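PDB 5HZ0: LRR receptor-like serine/threonine-protein kinase RGI3 from Arabidopsis thaliana, which acts with its RGI relatives as a cell-surface receptor for RGF peptide hormones, which maintain the root stem cell niche by regulating PLETHORA transcription factors. Local coordinates for residues A[159-170]-A[183-194]. The protein carries 5 engineered substitutions. Numbering follows the deposited sequence.
Sequences NLVMLGLAETSL and RVQTIAIYTSLL
Leu163 is gripped by strand 186-188 at both backbone ends: its N donates to Thr186 O (2.9 Å), its O accepts from Ala188 N (2.8 Å). These bonds run nearly straight between parallel strands whose axes approach to 4.7 Å. Val161 O takes two donors, Gln185 N and Thr186 N, and past the strands Glu167 N reaches Tyr190 O at 2.8 Å.

Among the side chains, the Tyr190 ring packs on Ala166. The tyrosine CG sits between its own backbone N and carbonyl carbon (chi1 56°), which brings one face of the ring up against Ala166 CB; the methyl lies over the centre of that face, 3.4 Å from the centroid, in a CH-pi contact. The ring also stacks with Tyr214, and its OH bonds to the backbone of the bound peptide. A leucine here would probably leave that peptide backbone without its hydroxyl partner and Ala166 CB without a flat face to rest on. Met162 bends at chi2, bringing SD alongside Thr186 CB at 3.7 Å. On the buried side, Leu165 CB meets Ile189 CG2.

Farther on, Ser192 OG lies 3.0 Å from Thr168 O and 3.1 Å from Thr168 OG1, between the two coils, beyond strands 162-164 and 186-188.

Two successive coils of the extracellular leucine-rich-repeat solenoid stack this way: Leu163, Leu165, Ile187 and Ile189 are buried in its interior, while Met162, Ala166, Glu167 and Tyr190 belong to the motifs that recognise the peptide.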
loop_
_atom_site.group_PDB
_atom_site.type_symbol
_atom_site.label_atom_id
_atom_site.label_comp_id
_atom_site.label_asym_id
_atom_site.label_seq_id
_atom_site.Cartn_x
_atom_site.Cartn_y
_atom_site.Cartn_z
ATOM N N ASN A 159 -30.878 19.196 -14.605
ATOM C CA ASN A 159 -29.683 20.023 -14.714
ATOM C C ASN A 159 -28.441 19.575 -13.954
ATOM O O ASN A 159 -27.452 20.283 -13.949
ATOM C CB ASN A 159 -30.022 21.453 -14.304
ATOM C CG ASN A 159 -30.956 22.126 -15.283
ATOM O OD1 ASN A 159 -31.228 21.605 -16.361
ATOM N ND2 ASN A 159 -31.439 23.297 -14.920
ATOM N N LEU A 160 -28.493 18.428 -13.286
ATOM C CA LEU A 160 -27.359 17.980 -12.487
ATOM C C LEU A 160 -26.119 17.817 -13.345
ATOM O O LEU A 160 -26.167 17.237 -14.423
ATOM C CB LEU A 160 -27.645 16.649 -11.811
ATOM C CG LEU A 160 -28.209 16.588 -10.400
ATOM C CD1 LEU A 160 -28.559 15.138 -10.128
ATOM C CD2 LEU A 160 -27.213 17.094 -9.383
ATOM N N VAL A 161 -25.010 18.326 -12.826
ATOM C CA VAL A 161 -23.683 18.178 -13.404
ATOM C C VAL A 161 -22.842 17.315 -12.470
ATOM O O VAL A 161 -22.040 16.502 -12.922
ATOM C CB VAL A 161 -23.001 19.536 -13.814
ATOM C CG1 VAL A 161 -23.980 20.359 -14.634
ATOM C CG2 VAL A 161 -22.506 20.324 -12.609
ATOM N N MET A 162 -22.920 17.642 -11.183
ATOM C CA MET A 162 -22.106 17.041 -10.144
ATOM C C MET A 162 -22.984 16.349 -9.081
ATOM O O MET A 162 -23.875 16.959 -8.495
ATOM C CB MET A 162 -21.227 18.141 -9.523
ATOM C CG MET A 162 -20.411 17.734 -8.314
ATOM S SD MET A 162 -19.537 16.177 -8.535
ATOM C CE MET A 162 -19.428 15.645 -6.830
ATOM N N LEU A 163 -22.754 15.060 -8.866
ATOM C CA LEU A 163 -23.469 14.317 -7.828
ATOM C C LEU A 163 -22.507 13.488 -6.996
ATOM O O LEU A 163 -21.906 12.547 -7.496
ATOM C CB LEU A 163 -24.522 13.393 -8.439
ATOM C CG LEU A 163 -25.245 12.494 -7.417
ATOM C CD1 LEU A 163 -26.188 13.314 -6.540
ATOM C CD2 LEU A 163 -25.994 11.322 -8.066
ATOM N N GLY A 164 -22.378 13.786 -5.714
ATOM C CA GLY A 164 -21.557 12.894 -4.961
ATOM C C GLY A 164 -22.071 12.662 -3.573
ATOM O O GLY A 164 -22.475 13.533 -2.805
ATOM N N LEU A 165 -22.090 11.357 -3.356
ATOM C CA LEU A 165 -22.541 10.632 -2.190
ATOM C C LEU A 165 -21.448 9.804 -1.520
ATOM O O LEU A 165 -21.763 8.788 -0.943
ATOM C CB LEU A 165 -23.810 9.843 -2.522
ATOM C CG LEU A 165 -24.901 10.833 -2.962
ATOM C CD1 LEU A 165 -25.985 10.166 -3.780
ATOM C CD2 LEU A 165 -25.492 11.538 -1.741
ATOM N N ALA A 166 -20.186 10.082 -1.812
ATOM C CA ALA A 166 -19.089 9.232 -1.358
ATOM C C ALA A 166 -18.984 9.102 0.161
ATOM O O ALA A 166 -19.345 10.008 0.894
ATOM C CB ALA A 166 -17.768 9.725 -1.932
ATOM N N GLU A 167 -18.466 7.965 0.617
ATOM C CA GLU A 167 -18.331 7.681 2.048
ATOM C C GLU A 167 -19.642 7.837 2.801
ATOM O O GLU A 167 -19.719 8.486 3.844
ATOM C CB GLU A 167 -17.204 8.486 2.687
ATOM C CG GLU A 167 -15.864 7.900 2.359
ATOM C CD GLU A 167 -14.730 8.602 3.046
ATOM O OE1 GLU A 167 -14.902 8.990 4.217
ATOM O OE2 GLU A 167 -13.664 8.773 2.411
ATOM N N THR A 168 -20.681 7.247 2.228
ATOM C CA THR A 168 -21.967 7.170 2.878
ATOM C C THR A 168 -22.343 5.701 2.988
ATOM O O THR A 168 -21.609 4.816 2.542
ATOM C CB THR A 168 -23.050 7.909 2.067
ATOM O OG1 THR A 168 -23.152 7.321 0.769
ATOM C CG2 THR A 168 -22.707 9.378 1.931
ATOM N N SER A 169 -23.489 5.443 3.589
ATOM C CA SER A 169 -24.010 4.091 3.672
ATOM C C SER A 169 -25.016 3.764 2.569
ATOM O O SER A 169 -25.781 2.809 2.682
ATOM C CB SER A 169 -24.509 3.781 5.072
ATOM O OG SER A 169 -23.410 3.820 5.968
ATOM N N LEU A 170 -25.074 4.618 1.550
ATOM C CA LEU A 170 -25.955 4.383 0.409
ATOM C C LEU A 170 -25.782 2.978 -0.137
ATOM O O LEU A 170 -24.659 2.535 -0.401
ATOM C CB LEU A 170 -25.680 5.389 -0.701
ATOM C CG LEU A 170 -26.959 6.014 -1.248
ATOM C CD1 LEU A 170 -27.436 7.135 -0.342
ATOM C CD2 LEU A 170 -26.733 6.495 -2.641
ATOM N N ARG A 183 -27.023 15.911 -18.517
ATOM C CA ARG A 183 -25.936 16.840 -18.254
ATOM C C ARG A 183 -24.957 16.454 -17.165
ATOM O O ARG A 183 -24.028 17.217 -16.919
ATOM C CB ARG A 183 -26.493 18.244 -17.996
ATOM C CG ARG A 183 -27.494 18.661 -19.063
ATOM C CD ARG A 183 -28.156 19.953 -18.711
ATOM N NE ARG A 183 -27.958 20.937 -19.762
ATOM C CZ ARG A 183 -28.492 22.153 -19.754
ATOM N NH1 ARG A 183 -29.261 22.526 -18.741
ATOM N NH2 ARG A 183 -28.254 22.987 -20.759
ATOM N N VAL A 184 -25.165 15.331 -16.469
ATOM C CA VAL A 184 -24.255 14.996 -15.367
ATOM C C VAL A 184 -22.828 14.693 -15.853
ATOM O O VAL A 184 -22.612 13.969 -16.816
ATOM C CB VAL A 184 -24.798 13.888 -14.397
ATOM C CG1 VAL A 184 -24.423 12.476 -14.873
ATOM C CG2 VAL A 184 -24.275 14.111 -12.992
ATOM N N GLN A 185 -21.861 15.280 -15.168
ATOM C CA GLN A 185 -20.454 15.187 -15.538
ATOM C C GLN A 185 -19.690 14.244 -14.622
ATOM O O GLN A 185 -18.910 13.410 -15.078
ATOM C CB GLN A 185 -19.796 16.573 -15.635
ATOM C CG GLN A 185 -20.213 17.351 -16.888
ATOM C CD GLN A 185 -19.549 18.721 -16.997
ATOM O OE1 GLN A 185 -18.449 18.936 -16.486
ATOM N NE2 GLN A 185 -20.228 19.655 -17.650
ATOM N N THR A 186 -19.810 14.488 -13.324
ATOM C CA THR A 186 -19.196 13.632 -12.326
ATOM C C THR A 186 -20.226 12.947 -11.424
ATOM O O THR A 186 -21.033 13.607 -10.761
ATOM C CB THR A 186 -18.208 14.431 -11.469
ATOM O OG1 THR A 186 -17.152 14.926 -12.310
ATOM C CG2 THR A 186 -17.613 13.547 -10.382
ATOM N N ILE A 187 -20.199 11.618 -11.410
ATOM C CA ILE A 187 -20.922 10.851 -10.409
ATOM C C ILE A 187 -19.910 10.229 -9.429
ATOM O O ILE A 187 -19.162 9.313 -9.793
ATOM C CB ILE A 187 -21.779 9.737 -11.062
ATOM C CG1 ILE A 187 -22.879 10.344 -11.926
ATOM C CG2 ILE A 187 -22.402 8.814 -9.989
ATOM C CD1 ILE A 187 -23.748 9.319 -12.620
ATOM N N ALA A 188 -19.859 10.735 -8.198
ATOM C CA ALA A 188 -18.935 10.156 -7.224
ATOM C C ALA A 188 -19.666 9.502 -6.055
ATOM O O ALA A 188 -20.084 10.165 -5.091
ATOM C CB ALA A 188 -17.974 11.226 -6.706
ATOM N N ILE A 189 -19.775 8.179 -6.114
ATOM C CA ILE A 189 -20.299 7.465 -4.969
ATOM C C ILE A 189 -19.366 6.309 -4.691
ATOM O O ILE A 189 -19.621 5.180 -5.114
ATOM C CB ILE A 189 -21.705 6.929 -5.323
ATOM C CG1 ILE A 189 -22.461 7.971 -6.174
ATOM C CG2 ILE A 189 -22.490 6.556 -4.069
ATOM C CD1 ILE A 189 -23.906 7.609 -6.518
ATOM N N TYR A 190 -18.403 6.552 -3.810
ATOM C CA TYR A 190 -17.317 5.613 -3.598
ATOM C C TYR A 190 -17.094 5.421 -2.110
ATOM O O TYR A 190 -17.372 6.333 -1.317
ATOM C CB TYR A 190 -16.023 6.062 -4.304
ATOM C CG TYR A 190 -15.511 7.441 -3.930
ATOM C CD1 TYR A 190 -14.773 7.644 -2.779
ATOM C CD2 TYR A 190 -15.746 8.545 -4.763
ATOM C CE1 TYR A 190 -14.301 8.900 -2.447
ATOM C CE2 TYR A 190 -15.279 9.808 -4.443
ATOM C CZ TYR A 190 -14.561 9.979 -3.280
ATOM O OH TYR A 190 -14.100 11.233 -2.950
ATOM N N THR A 191 -16.595 4.237 -1.741
ATOM C CA THR A 191 -16.438 3.870 -0.343
ATOM C C THR A 191 -17.798 3.973 0.339
ATOM O O THR A 191 -17.982 4.685 1.323
ATOM C CB THR A 191 -15.381 4.744 0.339
ATOM O OG1 THR A 191 -14.289 4.958 -0.576
ATOM C CG2 THR A 191 -14.872 4.089 1.625
ATOM N N SER A 192 -18.761 3.278 -0.249
ATOM C CA SER A 192 -20.144 3.240 0.217
ATOM C C SER A 192 -20.634 1.793 0.272
ATOM O O SER A 192 -19.827 0.859 0.299
ATOM C CB SER A 192 -21.060 4.098 -0.660
ATOM O OG SER A 192 -20.958 5.470 -0.313
ATOM N N LEU A 193 -21.944 1.629 0.416
ATOM C CA LEU A 193 -22.589 0.308 0.493
ATOM C C LEU A 193 -23.269 -0.252 -0.771
ATOM O O LEU A 193 -24.028 -1.207 -0.676
ATOM C CB LEU A 193 -23.502 0.204 1.722
ATOM C CG LEU A 193 -22.726 0.402 3.031
ATOM C CD1 LEU A 193 -23.615 0.200 4.252
ATOM C CD2 LEU A 193 -21.511 -0.508 3.088
ATOM N N LEU A 194 -23.084 0.383 -1.920
ATOM C CA LEU A 194 -23.736 -0.081 -3.160
ATOM C C LEU A 194 -23.517 -1.553 -3.538
ATOM O O LEU A 194 -22.423 -2.093 -3.371
ATOM C CB LEU A 194 -23.285 0.765 -4.338
ATOM C CG LEU A 194 -23.570 2.261 -4.327
ATOM C CD1 LEU A 194 -22.886 2.878 -5.535
ATOM C CD2 LEU A 194 -25.083 2.528 -4.341
#